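Local atomic coordinates of major capsid protein P2 (Pseudoalteromonas phage pm2, PDB entry 2VVF), a protein that forms the capsid shell of bacteriophage PM2 as a homotrimer with the double jelly-roll fold. Residues I66-N69 / K73-I76; Y210-L215 / F223-D228. All coordinates share one frame; numbering follows the deposited sequence.

Contact 1: I66-N69 / K73-I76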
loop_
_atom_site.group_PDB
_atom_site.type_symbol
_atom_site.label_atom_id
_atom_site.label_comp_id
_atom_site.label_asym_id
_atom_site.label_seq_id
_atom_site.Cartn_x
_atom_site.Cartn_y
_atom_site.Cartn_z
ATOM N N ILE A 66 -21.250 -3.043 3.886
ATOM C CA ILE A 66 -20.740 -2.509 2.629
ATOM C C ILE A 66 -20.023 -1.190 2.901
ATOM O O ILE A 66 -18.979 -0.904 2.316
ATOM C CB ILE A 66 -21.874 -2.310 1.607
ATOM C CG1 ILE A 66 -22.358 -3.659 1.069
ATOM C CG2 ILE A 66 -21.415 -1.407 0.473
ATOM C CD1 ILE A 66 -23.588 -3.559 0.194
ATOM N N LEU A 67 -20.594 -0.394 3.801
ATOM C CA LEU A 67 -20.024 0.895 4.173
ATOM C C LEU A 67 -18.766 0.704 5.016
ATOM O O LEU A 67 -17.814 1.479 4.921
ATOM C CB LEU A 67 -21.056 1.731 4.930
ATOM C CG LEU A 67 -22.297 2.111 4.118
ATOM C CD1 LEU A 67 -23.279 2.902 4.958
ATOM C CD2 LEU A 67 -21.902 2.888 2.874
ATOM N N GLU A 68 -18.764 -0.343 5.833
ATOM C CA GLU A 68 -17.614 -0.656 6.670
ATOM C C GLU A 68 -16.406 -0.950 5.787
ATOM O O GLU A 68 -15.292 -0.512 6.076
ATOM C CB GLU A 68 -17.920 -1.868 7.550
ATOM C CG GLU A 68 -16.695 -2.535 8.150
ATOM C CD GLU A 68 -17.060 -3.610 9.152
ATOM O OE1 GLU A 68 -17.947 -3.356 9.995
ATOM O OE2 GLU A 68 -16.475 -4.713 9.086
ATOM N N ASN A 69 -16.636 -1.694 4.710
ATOM C CA ASN A 69 -15.572 -2.050 3.777
ATOM C C ASN A 69 -15.171 -0.852 2.919
ATOM O O ASN A 69 -13.992 -0.660 2.618
ATOM C CB ASN A 69 -16.008 -3.217 2.885
ATOM C CG ASN A 69 -16.204 -4.505 3.665
ATOM O OD1 ASN A 69 -15.565 -4.725 4.696
ATOM N ND2 ASN A 69 -17.088 -5.366 3.172
ATOM N N LYS A 73 -11.578 1.474 2.116
ATOM C CA LYS A 73 -11.250 1.429 0.698
ATOM C C LYS A 73 -10.970 0.007 0.236
ATOM O O LYS A 73 -10.081 -0.225 -0.583
ATOM C CB LYS A 73 -10.064 2.338 0.383
ATOM C CG LYS A 73 -10.374 3.818 0.518
ATOM C CD LYS A 73 -9.779 4.611 -0.629
ATOM C CE LYS A 73 -10.140 6.079 -0.522
ATOM N NZ LYS A 73 -8.998 6.951 -0.902
ATOM N N ARG A 74 -11.731 -0.944 0.765
ATOM C CA ARG A 74 -11.584 -2.339 0.373
ATOM C C ARG A 74 -12.353 -2.553 -0.928
ATOM O O ARG A 74 -13.257 -1.783 -1.253
ATOM C CB ARG A 74 -12.130 -3.266 1.464
ATOM C CG ARG A 74 -11.338 -3.246 2.758
ATOM C CD ARG A 74 -12.169 -3.800 3.901
ATOM N NE ARG A 74 -11.404 -3.900 5.140
ATOM C CZ ARG A 74 -11.946 -4.124 6.333
ATOM N NH1 ARG A 74 -13.258 -4.275 6.448
ATOM N NH2 ARG A 74 -11.176 -4.196 7.409
ATOM N N LYS A 75 -11.988 -3.591 -1.673
ATOM C CA LYS A 75 -12.645 -3.881 -2.941
ATOM C C LYS A 75 -14.145 -4.109 -2.778
ATOM O O LYS A 75 -14.575 -5.018 -2.066
ATOM C CB LYS A 75 -11.995 -5.084 -3.625
ATOM C CG LYS A 75 -12.569 -5.410 -4.994
ATOM C CD LYS A 75 -12.667 -4.172 -5.868
ATOM C CE LYS A 75 -13.340 -4.491 -7.193
ATOM N NZ LYS A 75 -13.737 -3.262 -7.927
ATOM N N ILE A 76 -14.935 -3.271 -3.442
ATOM C CA ILE A 76 -16.386 -3.381 -3.390
ATOM C C ILE A 76 -16.919 -3.822 -4.746
ATOM O O ILE A 76 -16.559 -3.258 -5.780
ATOM C CB ILE A 76 -17.043 -2.060 -2.943
ATOM C CG1 ILE A 76 -16.558 -1.667 -1.544
ATOM C CG2 ILE A 76 -18.559 -2.188 -2.963
ATOM C CD1 ILE A 76 -16.959 -2.645 -0.458
#

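Contact 2: Y210-L215 / F223-D228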
loop_
_atom_site.group_PDB
_atom_site.type_symbol
_atom_site.label_atom_id
_atom_site.label_comp_id
_atom_site.label_asym_id
_atom_site.label_seq_id
_atom_site.Cartn_x
_atom_site.Cartn_y
_atom_site.Cartn_z
ATOM N N TYR A 210 -5.358 9.291 5.521
ATOM C CA TYR A 210 -4.869 7.952 5.832
ATOM C C TYR A 210 -5.467 6.854 4.954
ATOM O O TYR A 210 -5.475 5.682 5.330
ATOM C CB TYR A 210 -5.037 7.640 7.320
ATOM C CG TYR A 210 -4.109 8.448 8.192
ATOM C CD1 TYR A 210 -2.836 7.985 8.498
ATOM C CD2 TYR A 210 -4.473 9.711 8.642
ATOM C CE1 TYR A 210 -1.968 8.736 9.266
ATOM C CE2 TYR A 210 -3.611 10.471 9.409
ATOM C CZ TYR A 210 -2.360 9.978 9.718
ATOM O OH TYR A 210 -1.499 10.728 10.482
ATOM N N GLY A 211 -5.935 7.240 3.770
ATOM C CA GLY A 211 -6.483 6.290 2.804
ATOM C C GLY A 211 -7.903 5.813 3.102
ATOM O O GLY A 211 -8.364 4.832 2.517
ATOM N N LYS A 212 -8.595 6.507 4.001
ATOM C CA LYS A 212 -9.965 6.143 4.348
ATOM C C LYS A 212 -10.968 6.950 3.534
ATOM O O LYS A 212 -10.677 8.059 3.091
ATOM C CB LYS A 212 -10.224 6.354 5.842
ATOM C CG LYS A 212 -9.181 5.737 6.757
ATOM C CD LYS A 212 -9.248 4.220 6.736
ATOM C CE LYS A 212 -8.131 3.615 7.568
ATOM N NZ LYS A 212 -7.912 2.179 7.252
ATOM N N ALA A 213 -12.156 6.385 3.346
ATOM C CA ALA A 213 -13.215 7.060 2.608
ATOM C C ALA A 213 -14.249 7.587 3.594
ATOM O O ALA A 213 -14.679 6.868 4.499
ATOM C CB ALA A 213 -13.866 6.104 1.621
ATOM N N VAL A 214 -14.638 8.846 3.427
ATOM C CA VAL A 214 -15.629 9.456 4.305
ATOM C C VAL A 214 -17.032 8.968 3.957
ATOM O O VAL A 214 -17.455 9.030 2.801
ATOM C CB VAL A 214 -15.532 10.994 4.279
ATOM C CG1 VAL A 214 -16.572 11.612 5.200
ATOM C CG2 VAL A 214 -14.129 11.448 4.664
ATOM N N LEU A 215 -17.746 8.468 4.961
ATOM C CA LEU A 215 -19.101 7.966 4.763
ATOM C C LEU A 215 -20.120 9.090 4.910
ATOM O O LEU A 215 -19.963 9.977 5.748
ATOM C CB LEU A 215 -19.410 6.844 5.757
ATOM C CG LEU A 215 -18.467 5.639 5.740
ATOM C CD1 LEU A 215 -18.849 4.638 6.825
ATOM C CD2 LEU A 215 -18.453 4.979 4.366
ATOM N N PHE A 223 -9.417 5.540 15.644
ATOM C CA PHE A 223 -8.320 5.484 16.607
ATOM C C PHE A 223 -7.181 4.605 16.099
ATOM O O PHE A 223 -6.195 4.387 16.802
ATOM C CB PHE A 223 -8.814 4.955 17.957
ATOM C CG PHE A 223 -9.814 5.848 18.634
ATOM C CD1 PHE A 223 -9.447 7.106 19.088
ATOM C CD2 PHE A 223 -11.116 5.423 18.839
ATOM C CE1 PHE A 223 -10.369 7.928 19.717
ATOM C CE2 PHE A 223 -12.039 6.238 19.470
ATOM C CZ PHE A 223 -11.665 7.492 19.908
ATOM N N MET A 224 -7.325 4.097 14.879
ATOM C CA MET A 224 -6.309 3.235 14.281
ATOM C C MET A 224 -5.963 3.688 12.868
ATOM O O MET A 224 -5.783 2.865 11.969
ATOM C CB MET A 224 -6.792 1.781 14.251
ATOM C CG MET A 224 -6.885 1.126 15.618
ATOM S SD MET A 224 -6.924 -0.672 15.517
ATOM C CE MET A 224 -8.113 -0.911 14.194
ATOM N N LEU A 225 -5.871 5.000 12.678
ATOM C CA LEU A 225 -5.568 5.575 11.371
ATOM C C LEU A 225 -4.269 5.048 10.755
ATOM O O LEU A 225 -4.179 4.863 9.540
ATOM C CB LEU A 225 -5.555 7.104 11.448
ATOM C CG LEU A 225 -6.928 7.776 11.535
ATOM C CD1 LEU A 225 -6.801 9.219 12.002
ATOM C CD2 LEU A 225 -7.654 7.703 10.200
ATOM N N GLU A 226 -3.270 4.802 11.594
ATOM C CA GLU A 226 -1.982 4.297 11.126
ATOM C C GLU A 226 -1.989 2.784 10.931
ATOM O O GLU A 226 -1.062 2.223 10.346
ATOM C CB GLU A 226 -0.876 4.666 12.112
ATOM C CG GLU A 226 -0.568 6.147 12.193
ATOM C CD GLU A 226 0.532 6.442 13.188
ATOM O OE1 GLU A 226 0.273 6.352 14.406
ATOM O OE2 GLU A 226 1.669 6.720 12.753
ATOM N N GLY A 227 -3.019 2.123 11.444
ATOM C CA GLY A 227 -3.120 0.672 11.336
ATOM C C GLY A 227 -2.521 0.019 12.574
ATOM O O GLY A 227 -2.502 -1.203 12.697
ATOM N N ASP A 228 -2.029 0.850 13.488
ATOM C CA ASP A 228 -1.433 0.369 14.729
ATOM C C ASP A 228 -2.516 0.110 15.772
ATOM O O ASP A 228 -3.229 1.027 16.182
ATOM C CB ASP A 228 -0.418 1.381 15.262
ATOM C CG ASP A 228 0.297 0.889 16.504
ATOM O OD1 ASP A 228 0.170 -0.312 16.826
ATOM O OD2 ASP A 228 0.981 1.702 17.160
#

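Contact 1: I66-N69 / K73-I76
The guanidinium group of R74 receives the side-chain amide of N69 at its edge: OD1 lies almost in the guanidinium plane, 2.9 Å from NH1. The bond is in plane for the amide as well, since NH1 sits in the plane of the N69 carbonyl, yet the two flat groups are turned 55° against each other, and the N-H points somewhat aside from the oxygen. Near the same edge comes the carboxylate of E68, but its OE2 remains 4.2 Å from NH1, too far for a salt bridge; attraction of opposite charges is the most that can be inferred. The firmer partner of E68 is the hydroxyl of Y59, and R74 is braced through NE by a salt bridge to E89.

The backbone explains why these side chains meet. K73, with a positive phi of 64°, is the C-prime residue of a Schellman motif, and R74 N makes the 6→1 bond of that motif, 2.9 Å to N69 O. Reversing the chain here lays R74 back along the helix end. Its side chain, extended from CG to NE, crosses that of N69 at about a right angle, with R74 CD 3.8 Å from N69 CA. The loop then returns I76, whose CD1 packs on N69 CB at 3.5 Å and lies against the carbonyl oxygen I66 O at 3.8 Å.

The whole forms the C-terminal close of helix 63-71 and the start of the loop leading to strand 80-84. That strand lies alongside: N69 ND2 bonds to S82 O, I66 packs on V81, and both N69 and R74 touch H84.

Contact 2: Y210-L215 / F223-D228
The hydroxyl of Y210, whose ring rests over L225, is gripped by two side chains of the third subunit, hydrogen-bonding to R2 and to Q134. With its polar end held by another chain, the ring presents a face to its own chain. CG lies beside the backbone N and anti to the carbonyl carbon (chi1 -70°), which turns that face to L225. L225 CB stands over it, 4.0 Å from the centroid, as a CH-pi contact offset toward the rim, nearest to CG. The L225 side chain crosses the tyrosine at about a right angle, and its CD2 comes to 3.9 Å from Y210 CB. The backbone takes part too: L225 O approaches Y210 CD1 to 3.6 Å.

E226 meets the ring differently. Its side chain runs beside that of Y210 and points the same way, CG being 4.2 Å from CE1, while the carboxylate forms a salt bridge with R102 of the third subunit. On the other flank, K212 contributes only its aliphatic root, CG to L225 CD2 at 4.2 Å; its ammonium group goes on to H72.

Tight chain reversals set up both sides. M224 to G227 make a type I beta turn, closed by a 2.9 Å bond from G227 N to M224 O, which places L225 and E226 at the two corners. Opposite them, G211, with a phi of 78°, is the C-prime residue of a Schellman motif, and its reversal brings K212 round to the same side as Y210.

The contact thus joins the end of helix 200-209 to the loop between strands 218-222 and 233-234 in the C-terminal jelly roll. L225 also packs on I206 and L207 of that helix, while M224 and F223 extend to strand 171-178.

In the fold
Contact 1 and contact 2 both begin at a helix that ends in a Schellman motif, but 73-76 folds back on its own helix, whereas Y210 and K212 pack on a turn reached after strand 218-222. Their centres lie 13 Å apart, at the junction of the two jelly rolls. There K73 packs on 211-213, A213 and R71 share a backbone hydrogen bond, and L67 O touches L215 CD2 at 3.6 Å. E89 bridges them, paired with R74 and touched by K212. Contact 2 meets the third subunit from both its segments, whereas 73-76 reaches the second through K75. The bound calcium ion belongs to neither: the R74 side chain is about 14 Å from it.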